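Local structure of RNA polymerase ECF-subfamily sigma factor (Streptomyces venezuelae, 6DXO) at residues 22-30 against 65-74; 4-15 against 55-65. The protein directs RNA polymerase to specific initiation sites as an ECF sigma factor and is usually held inactive by an anti-sigma factor until released. All coordinates share one frame; numbering follows the deposited sequence.

Contact 1: residues 22-30 against 65-74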
# COMPACT_ATOMS: atom_id res chain seq x y z
N TYR A 22 1.28 5.27 3.63
CA TYR A 22 1.48 5.82 2.28
C TYR A 22 0.89 5.00 1.14
O TYR A 22 0.85 5.48 -0.01
CB TYR A 22 2.98 6.00 2.00
CG TYR A 22 3.62 7.10 2.79
CD1 TYR A 22 4.43 6.81 3.88
CD2 TYR A 22 3.43 8.44 2.44
CE1 TYR A 22 5.05 7.83 4.61
CE2 TYR A 22 4.07 9.47 3.17
CZ TYR A 22 4.86 9.15 4.26
OH TYR A 22 5.49 10.14 4.99
N SER A 23 0.45 3.78 1.41
CA SER A 23 0.08 2.90 0.29
C SER A 23 -1.07 3.44 -0.54
O SER A 23 -1.03 3.35 -1.78
CB SER A 23 -0.21 1.46 0.74
OG SER A 23 -1.27 1.44 1.66
N ASP A 24 -2.09 4.02 0.10
CA ASP A 24 -3.27 4.47 -0.66
C ASP A 24 -2.91 5.66 -1.56
O ASP A 24 -3.42 5.79 -2.67
CB ASP A 24 -4.42 4.85 0.27
CG ASP A 24 -5.11 3.63 0.89
OD1 ASP A 24 -5.15 2.55 0.25
OD2 ASP A 24 -5.64 3.76 2.01
N THR A 25 -2.04 6.52 -1.07
CA THR A 25 -1.61 7.66 -1.88
C THR A 25 -0.82 7.22 -3.10
O THR A 25 -1.03 7.75 -4.20
CB THR A 25 -0.78 8.68 -1.05
OG1 THR A 25 -1.55 9.11 0.09
CG2 THR A 25 -0.45 9.89 -1.90
N VAL A 26 0.11 6.26 -2.92
CA VAL A 26 0.88 5.73 -4.05
C VAL A 26 -0.08 5.09 -5.04
O VAL A 26 -0.03 5.33 -6.24
CB VAL A 26 1.96 4.71 -3.59
CG1 VAL A 26 2.51 3.90 -4.76
CG2 VAL A 26 3.11 5.44 -2.87
N TYR A 27 -1.00 4.29 -4.50
CA TYR A 27 -1.96 3.58 -5.36
C TYR A 27 -2.78 4.55 -6.19
O TYR A 27 -2.97 4.36 -7.40
CB TYR A 27 -2.85 2.72 -4.48
CG TYR A 27 -3.97 2.01 -5.18
CD1 TYR A 27 -3.73 0.89 -5.97
CD2 TYR A 27 -5.28 2.43 -5.02
CE1 TYR A 27 -4.81 0.20 -6.60
CE2 TYR A 27 -6.34 1.76 -5.62
CZ TYR A 27 -6.10 0.66 -6.41
OH TYR A 27 -7.17 0.02 -6.99
N ARG A 28 -3.26 5.61 -5.55
CA ARG A 28 -4.07 6.61 -6.24
C ARG A 28 -3.29 7.37 -7.30
O ARG A 28 -3.83 7.68 -8.35
CB ARG A 28 -4.75 7.56 -5.26
CG ARG A 28 -5.82 6.86 -4.42
CD ARG A 28 -6.66 7.87 -3.69
NE ARG A 28 -6.04 8.33 -2.46
CZ ARG A 28 -6.30 7.82 -1.26
NH1 ARG A 28 -7.18 6.83 -1.15
NH2 ARG A 28 -5.69 8.28 -0.19
N TYR A 29 -2.02 7.66 -7.03
CA TYR A 29 -1.20 8.29 -8.07
C TYR A 29 -1.09 7.38 -9.31
O TYR A 29 -1.25 7.83 -10.47
CB TYR A 29 0.18 8.64 -7.51
CG TYR A 29 1.14 9.07 -8.61
CD1 TYR A 29 1.09 10.36 -9.14
CD2 TYR A 29 2.05 8.16 -9.15
CE1 TYR A 29 1.98 10.75 -10.16
CE2 TYR A 29 2.93 8.55 -10.17
CZ TYR A 29 2.87 9.83 -10.67
OH TYR A 29 3.72 10.20 -11.70
N ILE A 30 -0.86 6.10 -9.06
CA ILE A 30 -0.66 5.11 -10.11
C ILE A 30 -1.98 4.78 -10.85
O ILE A 30 -1.98 4.63 -12.08
CB ILE A 30 -0.02 3.81 -9.55
CG1 ILE A 30 1.40 4.09 -9.02
CG2 ILE A 30 0.04 2.71 -10.58
CD1 ILE A 30 2.08 2.85 -8.42
N PHE A 65 9.96 11.30 2.29
CA PHE A 65 9.67 9.91 1.99
C PHE A 65 8.48 9.72 1.04
O PHE A 65 8.57 8.96 0.07
CB PHE A 65 9.47 9.08 3.25
CG PHE A 65 9.41 7.61 2.99
CD1 PHE A 65 10.53 6.92 2.58
CD2 PHE A 65 8.22 6.91 3.15
CE1 PHE A 65 10.48 5.55 2.33
CE2 PHE A 65 8.17 5.55 2.89
CZ PHE A 65 9.29 4.88 2.49
N GLY A 66 7.38 10.41 1.32
CA GLY A 66 6.22 10.41 0.44
C GLY A 66 6.54 10.89 -0.97
O GLY A 66 6.14 10.28 -1.95
N ALA A 67 7.29 11.98 -1.07
CA ALA A 67 7.72 12.48 -2.37
C ALA A 67 8.61 11.48 -3.09
O ALA A 67 8.53 11.32 -4.30
CB ALA A 67 8.43 13.84 -2.22
N TRP A 68 9.45 10.77 -2.34
CA TRP A 68 10.33 9.78 -2.92
C TRP A 68 9.53 8.62 -3.50
O TRP A 68 9.78 8.16 -4.60
CB TRP A 68 11.29 9.26 -1.84
CG TRP A 68 12.39 8.40 -2.33
CD1 TRP A 68 13.08 8.52 -3.49
CD2 TRP A 68 12.95 7.27 -1.65
NE1 TRP A 68 14.03 7.53 -3.59
CE2 TRP A 68 13.97 6.75 -2.46
CE3 TRP A 68 12.66 6.63 -0.43
CZ2 TRP A 68 14.73 5.62 -2.10
CZ3 TRP A 68 13.40 5.51 -0.07
CH2 TRP A 68 14.43 5.03 -0.90
N LEU A 69 8.54 8.16 -2.73
CA LEU A 69 7.67 7.10 -3.21
C LEU A 69 7.01 7.52 -4.53
O LEU A 69 6.98 6.77 -5.48
CB LEU A 69 6.60 6.79 -2.16
CG LEU A 69 7.07 6.02 -0.92
CD1 LEU A 69 5.96 5.92 0.13
CD2 LEU A 69 7.57 4.62 -1.29
N VAL A 70 6.49 8.73 -4.57
CA VAL A 70 5.81 9.22 -5.76
C VAL A 70 6.75 9.26 -6.97
O VAL A 70 6.38 8.88 -8.09
CB VAL A 70 5.14 10.58 -5.50
CG1 VAL A 70 4.68 11.20 -6.80
CG2 VAL A 70 3.96 10.41 -4.53
N THR A 71 7.98 9.70 -6.74
CA THR A 71 8.94 9.76 -7.82
C THR A 71 9.36 8.38 -8.29
O THR A 71 9.56 8.17 -9.47
CB THR A 71 10.15 10.67 -7.46
OG1 THR A 71 10.79 10.18 -6.27
CG2 THR A 71 9.68 12.08 -7.19
N ILE A 72 9.44 7.42 -7.37
CA ILE A 72 9.69 6.03 -7.74
C ILE A 72 8.57 5.43 -8.57
O ILE A 72 8.81 4.74 -9.56
CB ILE A 72 9.94 5.14 -6.50
CG1 ILE A 72 11.31 5.44 -5.89
CG2 ILE A 72 9.83 3.65 -6.85
CD1 ILE A 72 11.47 4.92 -4.47
N ALA A 73 7.32 5.69 -8.17
CA ALA A 73 6.17 5.16 -8.89
C ALA A 73 6.14 5.78 -10.27
O ALA A 73 5.86 5.10 -11.25
CB ALA A 73 4.86 5.43 -8.13
N ARG A 74 6.42 7.07 -10.34
CA ARG A 74 6.52 7.76 -11.63
C ARG A 74 7.51 7.07 -12.58
O ARG A 74 7.20 6.84 -13.75
CB ARG A 74 6.87 9.24 -11.45
CG ARG A 74 6.85 10.01 -12.79
CD ARG A 74 7.11 11.48 -12.58
NE ARG A 74 8.36 11.73 -11.88
CZ ARG A 74 8.65 12.88 -11.29
NH1 ARG A 74 7.76 13.88 -11.32
NH2 ARG A 74 9.81 13.04 -10.67

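Contact 2: residues 4-15 against 55-65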
# COMPACT_ATOMS: atom_id res chain seq x y z
N VAL A 4 10.63 6.36 9.34
CA VAL A 4 11.62 6.06 8.31
C VAL A 4 12.94 5.73 8.98
O VAL A 4 13.54 4.69 8.70
CB VAL A 4 11.81 7.23 7.33
CG1 VAL A 4 12.90 6.91 6.32
CG2 VAL A 4 10.52 7.53 6.62
N ASP A 5 13.38 6.60 9.88
CA ASP A 5 14.59 6.36 10.67
C ASP A 5 14.53 5.03 11.41
O ASP A 5 15.55 4.34 11.53
CB ASP A 5 14.85 7.52 11.64
CG ASP A 5 15.52 8.71 10.98
OD1 ASP A 5 15.46 8.82 9.73
OD2 ASP A 5 16.10 9.56 11.70
N ARG A 6 13.35 4.66 11.91
CA ARG A 6 13.20 3.37 12.58
C ARG A 6 13.33 2.17 11.63
O ARG A 6 13.87 1.13 12.00
CB ARG A 6 11.87 3.28 13.35
CG ARG A 6 11.81 4.13 14.61
CD ARG A 6 10.76 3.59 15.59
NE ARG A 6 9.91 2.56 14.98
CZ ARG A 6 9.09 1.77 15.67
NH1 ARG A 6 9.00 1.89 16.99
NH2 ARG A 6 8.36 0.86 15.04
N ALA A 7 12.81 2.29 10.41
CA ALA A 7 12.97 1.24 9.41
C ALA A 7 14.43 1.11 8.98
O ALA A 7 14.90 0.02 8.62
CB ALA A 7 12.11 1.52 8.19
N GLN A 8 15.11 2.24 8.93
CA GLN A 8 16.52 2.23 8.55
C GLN A 8 17.35 1.57 9.66
O GLN A 8 18.57 1.42 9.52
CB GLN A 8 16.99 3.64 8.23
CG GLN A 8 16.51 4.15 6.87
CD GLN A 8 16.83 5.63 6.62
OE1 GLN A 8 16.52 6.50 7.44
NE2 GLN A 8 17.44 5.92 5.47
N ALA A 9 16.66 1.18 10.73
CA ALA A 9 17.22 0.33 11.79
C ALA A 9 16.77 -1.13 11.64
O ALA A 9 16.96 -1.95 12.54
CB ALA A 9 16.81 0.84 13.15
N GLY A 10 16.16 -1.45 10.51
CA GLY A 10 15.76 -2.82 10.25
C GLY A 10 14.63 -3.33 11.13
O GLY A 10 14.36 -4.53 11.14
N GLU A 11 13.97 -2.44 11.87
CA GLU A 11 12.69 -2.78 12.48
C GLU A 11 11.71 -2.96 11.35
O GLU A 11 11.24 -1.98 10.77
CB GLU A 11 12.21 -1.67 13.42
CG GLU A 11 10.77 -1.88 13.90
CD GLU A 11 10.59 -1.56 15.37
OE1 GLU A 11 11.40 -0.79 15.92
OE2 GLU A 11 9.63 -2.08 15.97
N ALA A 12 11.43 -4.22 11.03
CA ALA A 12 10.63 -4.56 9.86
C ALA A 12 9.22 -3.99 9.97
O ALA A 12 8.66 -3.56 8.97
CB ALA A 12 10.58 -6.07 9.67
N GLU A 13 8.66 -4.00 11.17
CA GLU A 13 7.30 -3.51 11.39
C GLU A 13 7.17 -2.01 11.14
O GLU A 13 6.10 -1.53 10.75
CB GLU A 13 6.79 -3.88 12.79
CG GLU A 13 5.50 -3.17 13.18
CD GLU A 13 4.31 -3.58 12.32
OE1 GLU A 13 4.37 -4.64 11.65
OE2 GLU A 13 3.30 -2.85 12.32
N ALA A 14 8.25 -1.26 11.37
CA ALA A 14 8.24 0.15 11.05
C ALA A 14 8.02 0.35 9.55
O ALA A 14 7.28 1.25 9.15
CB ALA A 14 9.54 0.86 11.51
N PHE A 15 8.62 -0.50 8.73
CA PHE A 15 8.40 -0.38 7.28
C PHE A 15 6.96 -0.79 6.95
O PHE A 15 6.33 -0.23 6.07
CB PHE A 15 9.39 -1.20 6.46
CG PHE A 15 9.41 -0.81 5.01
CD1 PHE A 15 10.24 0.20 4.57
CD2 PHE A 15 8.57 -1.43 4.09
CE1 PHE A 15 10.26 0.58 3.22
CE2 PHE A 15 8.57 -1.05 2.75
CZ PHE A 15 9.40 -0.04 2.33
N ILE A 55 16.67 1.77 0.83
CA ILE A 55 16.44 2.60 1.99
C ILE A 55 17.76 3.02 2.69
O ILE A 55 17.78 4.00 3.41
CB ILE A 55 15.45 1.95 3.01
CG1 ILE A 55 14.67 3.03 3.76
CG2 ILE A 55 16.18 1.00 3.96
CD1 ILE A 55 13.72 2.48 4.82
N SER A 56 18.83 2.27 2.46
CA SER A 56 20.13 2.62 3.07
C SER A 56 20.78 3.84 2.39
O SER A 56 21.76 4.40 2.90
CB SER A 56 21.10 1.44 3.05
OG SER A 56 21.44 1.06 1.73
N THR A 57 20.25 4.23 1.24
CA THR A 57 20.79 5.39 0.51
C THR A 57 19.97 6.64 0.78
O THR A 57 20.38 7.75 0.44
CB THR A 57 20.78 5.16 -1.00
OG1 THR A 57 19.42 5.14 -1.46
CG2 THR A 57 21.44 3.83 -1.35
N PHE A 58 18.79 6.44 1.37
CA PHE A 58 17.86 7.53 1.63
C PHE A 58 18.36 8.41 2.75
O PHE A 58 17.85 8.37 3.87
CB PHE A 58 16.48 6.95 1.96
CG PHE A 58 15.39 7.98 2.05
CD1 PHE A 58 14.97 8.66 0.92
CD2 PHE A 58 14.77 8.23 3.25
CE1 PHE A 58 13.95 9.60 1.00
CE2 PHE A 58 13.75 9.17 3.33
CZ PHE A 58 13.34 9.85 2.20
N THR A 59 19.37 9.23 2.44
CA THR A 59 20.11 9.98 3.44
C THR A 59 20.52 11.37 2.97
O THR A 59 21.28 12.07 3.65
CB THR A 59 21.39 9.22 3.81
OG1 THR A 59 22.11 8.91 2.61
CG2 THR A 59 21.06 7.91 4.53
N TRP A 60 20.03 11.78 1.80
CA TRP A 60 20.37 13.10 1.26
C TRP A 60 19.60 14.23 1.95
O TRP A 60 18.50 14.02 2.47
CB TRP A 60 20.20 13.14 -0.26
CG TRP A 60 18.82 12.82 -0.75
CD1 TRP A 60 17.78 13.70 -0.92
CD2 TRP A 60 18.33 11.54 -1.15
NE1 TRP A 60 16.68 13.04 -1.39
CE2 TRP A 60 16.99 11.71 -1.54
CE3 TRP A 60 18.89 10.26 -1.21
CZ2 TRP A 60 16.20 10.65 -1.99
CZ3 TRP A 60 18.11 9.22 -1.65
CH2 TRP A 60 16.78 9.42 -2.03
N GLN A 61 20.18 15.42 1.91
CA GLN A 61 19.74 16.55 2.73
C GLN A 61 18.23 16.85 2.81
O GLN A 61 17.65 16.82 3.90
CB GLN A 61 20.50 17.82 2.32
CG GLN A 61 20.56 18.84 3.43
CD GLN A 61 21.06 18.24 4.73
OE1 GLN A 61 22.08 17.55 4.76
NE2 GLN A 61 20.32 18.48 5.81
N GLY A 62 17.61 17.14 1.68
CA GLY A 62 16.22 17.57 1.70
C GLY A 62 15.19 16.50 1.34
O GLY A 62 14.15 16.80 0.75
N ARG A 63 15.48 15.25 1.72
CA ARG A 63 14.64 14.11 1.34
C ARG A 63 13.26 14.11 2.00
O ARG A 63 13.09 14.56 3.12
CB ARG A 63 15.37 12.80 1.66
CG ARG A 63 15.54 12.53 3.15
CD ARG A 63 16.66 11.54 3.41
NE ARG A 63 16.79 11.24 4.84
CZ ARG A 63 17.55 11.94 5.68
NH1 ARG A 63 18.23 12.99 5.25
NH2 ARG A 63 17.60 11.59 6.96
N ASP A 64 12.27 13.60 1.27
CA ASP A 64 10.91 13.49 1.78
C ASP A 64 10.40 12.12 1.34
O ASP A 64 10.44 11.80 0.16
CB ASP A 64 10.04 14.61 1.22
CG ASP A 64 8.63 14.61 1.80
OD1 ASP A 64 8.38 15.38 2.75
OD2 ASP A 64 7.78 13.83 1.32
N PHE A 65 9.96 11.30 2.29
CA PHE A 65 9.67 9.91 1.99
C PHE A 65 8.48 9.72 1.04
O PHE A 65 8.57 8.96 0.07
CB PHE A 65 9.47 9.08 3.25
CG PHE A 65 9.41 7.61 2.99
CD1 PHE A 65 10.53 6.92 2.58
CD2 PHE A 65 8.22 6.91 3.15
CE1 PHE A 65 10.48 5.55 2.33
CE2 PHE A 65 8.17 5.55 2.89
CZ PHE A 65 9.29 4.88 2.49
O HOH W 1 15.66 9.34 6.53

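Contact 1: residues 22-30 against 65-74
Tyr22 meets three residues of the first turns of helix 65-79: Phe65, Gly66 and Leu69. The edge of the Phe65 ring points at the Tyr22 face in an offset edge-to-face pair. The centroids are 5.5 Å apart and the planes stand at 68°. Tyr22 CE2 comes within 3.6 Å of Gly66 CA. A side chain on Gly66 would run into Tyr22 CE2. At the base of the ring, Tyr22 CB lies 3.5 Å from Leu69 CD1. Replacing Tyr22 with an alanine would probably leave the Phe65 edge without its aromatic face and open a gap beside Gly66. Val26 continues the tight inner side, with CG2 set against Leu69 CB. A turn later, Ala73 fits against Ile30, its CB lying 3.8 Å from Ile30 CD1. The two helices belong to the helical bundle of sigma-70 region 2. Their segments run roughly parallel, with axes 9.9 Å apart at closest approach and a crossing angle of -33°. Helix 37-53 backs the buried side, where Phe48 touches Leu69 and Thr47 touches Ala73. Another face of 22-30 belongs to the interface with the other chain of the complex. There Asp24 forms a salt bridge with Lys63 of that chain. The outer side lies nearer solvent, and its spacing at Val70 is wider. Tyr29 CG stands anti to the backbone N (chi1 170°), which carries the ring across to helix 65-79. Val70 CG1 sits over the ring centre in a CH-pi contact, 4.3 Å from the centroid. At the end of the ring, Tyr29 OH lies 3.3 Å from Arg74 CB. Arg74 itself is exposed. Its chain bends at chi3, and its guanidinium leads away from helix 22-30.

Contact 2: residues 4-15 against 55-65
Val4, Ala7 and Gln8 pack and hydrogen-bond against the loop between helix 37-53 and helix 65-79, part of sigma-70 region 2. This mixed contact joins the N-terminal helical turn 4-7, the type I turn Ala7 to Gly10 that leads out of it, and the start of helix 12-31 to the loop. The apolar part centres on Val4 and Ile55. The two methyls of Val4 are shared between two rings. CG1 lies 3.8 Å from Phe58 CD2, and CG2 meets Phe65 off-centre in a CH-pi contact. Ile55 CD1 reaches Ala7 CB at 3.9 Å and lies at the edge of the Phe15 ring. Leu18 of helix 12-31 also touches both Val4 and Phe65. The direct hydrogen bonds all come from one amide. The Gln8 chain is extended beyond CG, which brings its NE2 to two loop carbonyls. NE2 gives a nearly straight bond to Ile55 O (2.8 Å, 167°) and a more bent one to Phe58 O (3.0 Å, 150°). Both acceptors lie near the amide plane, so the two bonds fix its rotation. Arg63 CD lies over the Phe58 ring. One water donates to Gln8 OE1 and accepts from Arg63 NE at 2.8 Å.

How the contacts relate
The centres of contacts 1 and 2 are about 15 Å apart. Both use helix 12-31, and they share Phe65, the first residue of helix 65-79. Along the chain the segments alternate: 4-15, 22-30, 55-65, 65-74. Contact 1 joins the later half of helix 12-31 to the first ten residues of helix 65-79, and contact 2 joins the N-terminal turn to the loop that leads into helix 65-79. Trp68 connects them directly, since its ring stacks on Phe58 and meets Trp60 edge-to-face. The two contacts thus form one continuous packing in the region 2 bundle. Helix 37-53, which carries the probable polymerase core-binding motif Asp42 to Ser45, belongs to the same bundle.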